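Local coordinates for DNA helicase assembly protein (Enterobacteria phage T4, PDB 1C1K) that loads the replicative helicase onto fork DNA covered by single-stranded DNA-binding protein, and so takes part in phage DNA replication, recombination and repair, at residues I171-D175 / L190-R194; K112-D116 / I155-T160. All coordinates share one frame; numbering follows the deposited sequence.

Interaction 1. Residues I171-D175 / L190-R194; sequences IDKHD and LKAYR
Lys191 and Asp175 form the shorter of the two salt bridges between the segments, NZ of Lys191 lying 2.8 Å from OD1 of Asp175. The lysine chain bends at its last two torsions, which turns its ammonium back to the syn side of that oxygen. The other oxygen of Asp175, OD2, takes bonds from Ser187 and Trp183, which should hold the carboxylate in place. One turn away, Arg194 NH2 gives a nearly straight bond of 3.0 Å to Asp172 OD2. The oxygen lies in the guanidinium plane, yet the two flat groups stand 78° apart, and this one oxygen takes both bonds, the one from NH1 weak. A water accepts from NH1 and from Asp172 N, and NH1 also forms a salt bridge with Asp165. To one side of both salt bridges lies Ile171: its CD1 sits over one guanidinium face and meets Leu190 CB at 4.0 Å, while its CG2 packs against Lys191 CG at 3.6 Å. The segments run roughly antiparallel (151°) with axes 12.1 Å apart, so long side chains bridge the gap between helices 170-177 and 181-196, and helix 158-168 packs against both through Phe161, which touches Ile171 and Leu190.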
ATOM      1  N   ILE A 171      12.602   4.533  -0.642  1.00  7.16           N
ATOM      2  CA  ILE A 171      11.981   4.966   0.602  1.00  7.01           C
ATOM      3  C   ILE A 171      12.973   5.355   1.686  1.00  7.16           C
ATOM      4  O   ILE A 171      12.927   6.472   2.202  1.00  6.74           O
ATOM      5  CB  ILE A 171      11.026   3.876   1.158  1.00  6.90           C
ATOM      6  CG1 ILE A 171       9.884   3.625   0.166  1.00  7.42           C
ATOM      7  CG2 ILE A 171      10.455   4.314   2.505  1.00  6.14           C
ATOM      8  CD1 ILE A 171       9.135   2.299   0.389  1.00  6.65           C
ATOM      9  N   ASP A 172      13.869   4.439   2.026  1.00  8.52           N
ATOM     10  CA  ASP A 172      14.846   4.700   3.075  1.00  9.94           C
ATOM     11  C   ASP A 172      15.741   5.893   2.760  1.00 10.49           C
ATOM     12  O   ASP A 172      16.029   6.692   3.639  1.00 11.76           O
ATOM     13  CB  ASP A 172      15.680   3.448   3.343  1.00 10.49           C
ATOM     14  CG  ASP A 172      14.856   2.319   3.953  1.00 10.82           C
ATOM     15  OD1 ASP A 172      15.393   1.203   4.091  1.00 10.71           O
ATOM     16  OD2 ASP A 172      13.673   2.549   4.291  1.00 11.61           O
ATOM     17  N   LYS A 173      16.164   6.022   1.506  1.00 11.51           N
ATOM     18  CA  LYS A 173      17.009   7.151   1.113  1.00 12.11           C
ATOM     19  C   LYS A 173      16.251   8.472   1.237  1.00 12.40           C
ATOM     20  O   LYS A 173      16.816   9.484   1.640  1.00 12.86           O
ATOM     21  CB  LYS A 173      17.504   6.969  -0.320  1.00 13.52           C
ATOM     22  CG  LYS A 173      18.491   5.830  -0.473  1.00 15.04           C
ATOM     23  CD  LYS A 173      19.583   6.186  -1.457  1.00 21.24           C
ATOM     24  CE  LYS A 173      19.331   5.547  -2.808  1.00 22.23           C
ATOM     25  NZ  LYS A 173      19.845   6.407  -3.912  1.00 25.94           N
ATOM     26  N   HIS A 174      14.970   8.468   0.886  1.00 10.58           N
ATOM     27  CA  HIS A 174      14.165   9.674   0.998  1.00 10.40           C
ATOM     28  C   HIS A 174      14.021  10.026   2.484  1.00 11.39           C
ATOM     29  O   HIS A 174      14.180  11.181   2.883  1.00 11.12           O
ATOM     30  CB  HIS A 174      12.778   9.448   0.379  1.00  9.57           C
ATOM     31  CG  HIS A 174      12.709   9.723  -1.095  1.00  9.20           C
ATOM     32  ND1 HIS A 174      13.570   9.146  -2.004  1.00  9.18           N
ATOM     33  CD2 HIS A 174      11.859  10.491  -1.818  1.00  9.43           C
ATOM     34  CE1 HIS A 174      13.253   9.546  -3.225  1.00  8.74           C
ATOM     35  NE2 HIS A 174      12.217  10.362  -3.139  1.00  9.17           N
ATOM     36  N   ASP A 175      13.728   9.011   3.295  1.00 11.55           N
ATOM     37  CA  ASP A 175      13.546   9.184   4.735  1.00 12.90           C
ATOM     38  C   ASP A 175      14.761   9.802   5.428  1.00 14.75           C
ATOM     39  O   ASP A 175      14.612  10.622   6.335  1.00 14.75           O
ATOM     40  CB  ASP A 175      13.244   7.834   5.393  1.00 11.76           C
ATOM     41  CG  ASP A 175      11.776   7.461   5.326  1.00 11.49           C
ATOM     42  OD1 ASP A 175      11.442   6.330   5.739  1.00 11.67           O
ATOM     43  OD2 ASP A 175      10.959   8.288   4.868  1.00 12.43           O
ATOM     44  N   LEU A 190       3.796   3.849   3.008  1.00  8.69           N
ATOM     45  CA  LEU A 190       4.676   3.056   2.162  1.00  7.69           C
ATOM     46  C   LEU A 190       5.440   2.004   2.965  1.00  7.29           C
ATOM     47  O   LEU A 190       5.507   0.836   2.582  1.00  6.84           O
ATOM     48  CB  LEU A 190       5.657   3.974   1.425  1.00  7.42           C
ATOM     49  CG  LEU A 190       5.042   4.757   0.262  1.00  8.22           C
ATOM     50  CD1 LEU A 190       5.964   5.909  -0.120  1.00  9.40           C
ATOM     51  CD2 LEU A 190       4.832   3.832  -0.928  1.00  8.13           C
ATOM     52  N   LYS A 191       6.016   2.415   4.088  1.00  7.35           N
ATOM     53  CA  LYS A 191       6.760   1.477   4.909  1.00  7.07           C
ATOM     54  C   LYS A 191       5.838   0.435   5.535  1.00  6.30           C
ATOM     55  O   LYS A 191       6.194  -0.738   5.631  1.00  5.03           O
ATOM     56  CB  LYS A 191       7.541   2.225   5.986  1.00  9.38           C
ATOM     57  CG  LYS A 191       8.687   3.058   5.416  1.00 10.23           C
ATOM     58  CD  LYS A 191       9.735   3.373   6.485  1.00 12.56           C
ATOM     59  CE  LYS A 191       9.239   4.431   7.459  1.00 14.64           C
ATOM     60  NZ  LYS A 191       8.941   5.726   6.792  1.00 15.01           N
ATOM     61  N   ALA A 192       4.649   0.861   5.953  1.00  6.71           N
ATOM     62  CA  ALA A 192       3.702  -0.069   6.560  1.00  6.12           C
ATOM     63  C   ALA A 192       3.280  -1.136   5.549  1.00  6.14           C
ATOM     64  O   ALA A 192       3.274  -2.329   5.859  1.00  7.38           O
ATOM     65  CB  ALA A 192       2.484   0.686   7.077  1.00  7.30           C
ATOM     66  N   TYR A 193       2.934  -0.704   4.337  1.00  6.02           N
ATOM     67  CA  TYR A 193       2.515  -1.627   3.285  1.00  5.72           C
ATOM     68  C   TYR A 193       3.685  -2.528   2.879  1.00  5.03           C
ATOM     69  O   TYR A 193       3.509  -3.708   2.593  1.00  5.85           O
ATOM     70  CB  TYR A 193       2.005  -0.833   2.082  1.00  5.94           C
ATOM     71  CG  TYR A 193       1.176  -1.609   1.064  1.00  6.77           C
ATOM     72  CD1 TYR A 193       0.581  -2.841   1.383  1.00  7.20           C
ATOM     73  CD2 TYR A 193       0.985  -1.102  -0.219  1.00  5.59           C
ATOM     74  CE1 TYR A 193      -0.177  -3.539   0.440  1.00  6.66           C
ATOM     75  CE2 TYR A 193       0.229  -1.792  -1.166  1.00  6.76           C
ATOM     76  CZ  TYR A 193      -0.347  -3.005  -0.833  1.00  6.56           C
ATOM     77  OH  TYR A 193      -1.079  -3.680  -1.786  1.00  7.02           O
ATOM     78  N   ARG A 194       4.887  -1.967   2.873  1.00  4.64           N
ATOM     79  CA  ARG A 194       6.067  -2.742   2.513  1.00  5.62           C
ATOM     80  C   ARG A 194       6.259  -3.927   3.468  1.00  5.99           C
ATOM     81  O   ARG A 194       6.737  -4.985   3.069  1.00  7.10           O
ATOM     82  CB  ARG A 194       7.309  -1.831   2.513  1.00  5.67           C
ATOM     83  CG  ARG A 194       8.624  -2.530   2.164  1.00  7.33           C
ATOM     84  CD  ARG A 194       9.767  -1.521   1.968  1.00  7.37           C
ATOM     85  NE  ARG A 194      10.124  -0.832   3.208  1.00  7.73           N
ATOM     86  CZ  ARG A 194      11.143   0.019   3.337  1.00  7.92           C
ATOM     87  NH1 ARG A 194      11.926   0.301   2.298  1.00  7.47           N
ATOM     88  NH2 ARG A 194      11.382   0.589   4.511  1.00  8.59           N
TER
HETATM   89  O   HOH W   1      14.034   1.766   1.036  1.00  8.79           O

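Interaction 2. Residues K112-D116 / I155-T160; sequences KFEED and IISFET
Asp116 meets Thr160 and Ser157 because its CG swings beside its own backbone N (chi1 -74°), sending the carboxylate from helix 109-126 to the start of helix 158-168. Thr160 turns OG1 beside its own N in the same way (chi1 -77°), bringing the hydroxyl to that carboxylate. The motif is a helix N-terminus with Ser157 as N-cap: OG of Ser157 accepts from Thr160 N at 3.2 Å. Asp116 of the other helix meets both residues of this cap, at the N-H of Ser157 and the hydroxyl of Thr160. Its OD1 takes two bonds, a short one of 2.6 Å from Thr160 OG1 on the anti side and one of 3.2 Å from Ser157 N. The latter is fairly straight (163°) but arrives from above the carboxylate plane. The other oxygen, OD2, accepts from Lys112 NZ at 2.7 Å through its syn lone pair, a salt bridge one turn back along the same helix. Both oxygens of this buried acid are thus gripped, and the lysine, together with the start of the helix, probably stabilises its negative charge. Lys112 also lays its CE against Ser157 CB at 3.9 Å. On the apolar side, Ile156 rests CG2 against Asp116 CB and reaches Ile120 farther along helix 109-126, while Phe113 packs on Val207 of helix 201-216. The contact therefore joins helix 109-126 to the turn leading into helix 158-168. Thr160 meets the Phe113 ring at its edge, with OG1 lying 3.7 Å from ring atom CD1.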
ATOM      1  N   LYS A 112       0.432  -4.281 -14.397  1.00  7.46           N
ATOM      2  CA  LYS A 112       0.345  -2.894 -13.967  1.00  8.33           C
ATOM      3  C   LYS A 112       1.742  -2.339 -13.692  1.00  6.08           C
ATOM      4  O   LYS A 112       2.013  -1.176 -13.971  1.00  6.35           O
ATOM      5  CB  LYS A 112      -0.529  -2.771 -12.712  1.00 10.89           C
ATOM      6  CG  LYS A 112      -0.365  -1.454 -11.949  1.00 14.37           C
ATOM      7  CD  LYS A 112      -0.883  -0.251 -12.740  1.00 16.51           C
ATOM      8  CE  LYS A 112      -0.954   0.993 -11.863  1.00 17.11           C
ATOM      9  NZ  LYS A 112      -1.189   2.226 -12.667  1.00 17.93           N
ATOM     10  N   PHE A 113       2.621  -3.174 -13.141  1.00  5.96           N
ATOM     11  CA  PHE A 113       3.997  -2.765 -12.849  1.00  5.59           C
ATOM     12  C   PHE A 113       4.670  -2.405 -14.180  1.00  5.15           C
ATOM     13  O   PHE A 113       5.293  -1.351 -14.315  1.00  4.01           O
ATOM     14  CB  PHE A 113       4.741  -3.922 -12.157  1.00  5.16           C
ATOM     15  CG  PHE A 113       6.144  -3.589 -11.716  1.00  3.94           C
ATOM     16  CD1 PHE A 113       6.454  -2.347 -11.164  1.00  5.22           C
ATOM     17  CD2 PHE A 113       7.154  -4.540 -11.823  1.00  5.38           C
ATOM     18  CE1 PHE A 113       7.756  -2.061 -10.718  1.00  4.04           C
ATOM     19  CE2 PHE A 113       8.461  -4.262 -11.380  1.00  4.46           C
ATOM     20  CZ  PHE A 113       8.755  -3.025 -10.829  1.00  3.66           C
ATOM     21  N   GLU A 114       4.517  -3.278 -15.169  1.00  5.29           N
ATOM     22  CA  GLU A 114       5.102  -3.041 -16.482  1.00  5.79           C
ATOM     23  C   GLU A 114       4.542  -1.752 -17.089  1.00  6.35           C
ATOM     24  O   GLU A 114       5.282  -0.932 -17.638  1.00  6.32           O
ATOM     25  CB  GLU A 114       4.829  -4.244 -17.393  1.00  6.77           C
ATOM     26  CG  GLU A 114       5.829  -5.382 -17.169  1.00 10.81           C
ATOM     27  CD  GLU A 114       5.332  -6.749 -17.611  1.00 13.22           C
ATOM     28  OE1 GLU A 114       4.329  -6.828 -18.343  1.00 15.82           O
ATOM     29  OE2 GLU A 114       5.959  -7.755 -17.222  1.00 15.80           O
ATOM     30  N   GLU A 115       3.234  -1.569 -16.988  1.00  4.96           N
ATOM     31  CA  GLU A 115       2.593  -0.369 -17.515  1.00  6.31           C
ATOM     32  C   GLU A 115       3.195   0.877 -16.863  1.00  6.33           C
ATOM     33  O   GLU A 115       3.579   1.838 -17.544  1.00  5.55           O
ATOM     34  CB  GLU A 115       1.088  -0.424 -17.233  1.00  6.66           C
ATOM     35  CG  GLU A 115       0.313   0.789 -17.703  1.00  8.41           C
ATOM     36  CD  GLU A 115      -1.141   0.749 -17.271  1.00 10.89           C
ATOM     37  OE1 GLU A 115      -1.517  -0.164 -16.503  1.00 12.20           O
ATOM     38  OE2 GLU A 115      -1.907   1.633 -17.702  1.00 11.59           O
ATOM     39  N   ASP A 116       3.282   0.853 -15.536  1.00  5.99           N
ATOM     40  CA  ASP A 116       3.827   1.976 -14.784  1.00  5.17           C
ATOM     41  C   ASP A 116       5.276   2.266 -15.173  1.00  5.90           C
ATOM     42  O   ASP A 116       5.650   3.428 -15.327  1.00  5.69           O
ATOM     43  CB  ASP A 116       3.725   1.702 -13.281  1.00  5.65           C
ATOM     44  CG  ASP A 116       2.301   1.833 -12.760  1.00  7.25           C
ATOM     45  OD1 ASP A 116       2.072   1.518 -11.571  1.00  7.13           O
ATOM     46  OD2 ASP A 116       1.410   2.255 -13.533  1.00  8.20           O
ATOM     47  N   ILE A 155      -0.261   8.422 -10.943  1.00 12.58           N
ATOM     48  CA  ILE A 155       0.120   7.927 -12.261  1.00 12.31           C
ATOM     49  C   ILE A 155       0.648   6.497 -12.095  1.00 11.62           C
ATOM     50  O   ILE A 155       0.536   5.670 -13.001  1.00 12.31           O
ATOM     51  CB  ILE A 155       1.200   8.838 -12.903  1.00 13.38           C
ATOM     52  CG1 ILE A 155       0.534  10.104 -13.458  1.00 15.62           C
ATOM     53  CG2 ILE A 155       1.911   8.108 -14.030  1.00 11.10           C
ATOM     54  CD1 ILE A 155       1.206  11.388 -13.041  1.00 18.40           C
ATOM     55  N   ILE A 156       1.219   6.217 -10.923  1.00  9.57           N
ATOM     56  CA  ILE A 156       1.728   4.891 -10.597  1.00  7.94           C
ATOM     57  C   ILE A 156       1.123   4.491  -9.260  1.00  7.06           C
ATOM     58  O   ILE A 156       0.689   5.345  -8.491  1.00  7.30           O
ATOM     59  CB  ILE A 156       3.281   4.856 -10.504  1.00  7.96           C
ATOM     60  CG1 ILE A 156       3.774   5.673  -9.310  1.00  6.83           C
ATOM     61  CG2 ILE A 156       3.883   5.359 -11.813  1.00  7.29           C
ATOM     62  CD1 ILE A 156       5.289   5.620  -9.132  1.00  6.67           C
ATOM     63  N   SER A 157       1.088   3.195  -8.990  1.00  6.96           N
ATOM     64  CA  SER A 157       0.498   2.688  -7.755  1.00  8.26           C
ATOM     65  C   SER A 157       1.482   2.523  -6.603  1.00  9.10           C
ATOM     66  O   SER A 157       2.701   2.626  -6.778  1.00  9.18           O
ATOM     67  CB  SER A 157      -0.162   1.340  -8.032  1.00  6.90           C
ATOM     68  OG  SER A 157       0.830   0.378  -8.333  1.00  7.79           O
ATOM     69  N   PHE A 158       0.939   2.264  -5.419  1.00  8.19           N
ATOM     70  CA  PHE A 158       1.759   2.052  -4.235  1.00  7.96           C
ATOM     71  C   PHE A 158       2.557   0.770  -4.430  1.00  7.26           C
ATOM     72  O   PHE A 158       3.716   0.689  -4.032  1.00  6.28           O
ATOM     73  CB  PHE A 158       0.880   1.909  -2.987  1.00  9.60           C
ATOM     74  CG  PHE A 158       0.651   3.200  -2.253  1.00 11.58           C
ATOM     75  CD1 PHE A 158      -0.283   4.120  -2.714  1.00 14.06           C
ATOM     76  CD2 PHE A 158       1.360   3.491  -1.094  1.00 14.55           C
ATOM     77  CE1 PHE A 158      -0.510   5.309  -2.032  1.00 15.77           C
ATOM     78  CE2 PHE A 158       1.142   4.677  -0.406  1.00 14.91           C
ATOM     79  CZ  PHE A 158       0.204   5.589  -0.875  1.00 15.11           C
ATOM     80  N   GLU A 159       1.940  -0.238  -5.043  1.00  6.01           N
ATOM     81  CA  GLU A 159       2.630  -1.504  -5.262  1.00  4.84           C
ATOM     82  C   GLU A 159       3.830  -1.298  -6.187  1.00  5.13           C
ATOM     83  O   GLU A 159       4.891  -1.885  -5.972  1.00  5.53           O
ATOM     84  CB  GLU A 159       1.670  -2.553  -5.843  1.00  5.89           C
ATOM     85  CG  GLU A 159       0.576  -3.005  -4.868  1.00  7.17           C
ATOM     86  CD  GLU A 159      -0.604  -2.055  -4.834  1.00  8.59           C
ATOM     87  OE1 GLU A 159      -0.675  -1.158  -5.699  1.00 10.43           O
ATOM     88  OE2 GLU A 159      -1.467  -2.199  -3.945  1.00  8.84           O
ATOM     89  N   THR A 160       3.661  -0.465  -7.212  1.00  4.95           N
ATOM     90  CA  THR A 160       4.751  -0.188  -8.137  1.00  5.24           C
ATOM     91  C   THR A 160       5.868   0.540  -7.395  1.00  4.86           C
ATOM     92  O   THR A 160       7.038   0.192  -7.532  1.00  4.27           O
ATOM     93  CB  THR A 160       4.281   0.678  -9.322  1.00  4.80           C
ATOM     94  OG1 THR A 160       3.565  -0.146 -10.248  1.00  5.48           O
ATOM     95  CG2 THR A 160       5.477   1.315 -10.036  1.00  4.02           C
TER

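Following the chain from the N terminus, the first of these segments, 112-116, lies on helix 109-126, and interaction 2 closes a loop of 38 residues when 155-160 comes back to it. Helix 158-168 then leads into helix 170-177, where interaction 1 opens; it closes a shorter loop of 14 residues, largely helical, at 190-194. The two loops follow in series, neither enclosing nor crossing the other. Helix 158-168 connects them in space as well as in sequence: Glu159 OE2 probably hydrogen-bonds to Tyr193 OH, and Phe158 packs against Leu190. Between them the contacts tie helices 109-126, 158-168, 170-177 and 181-196 together within the C-terminal family region.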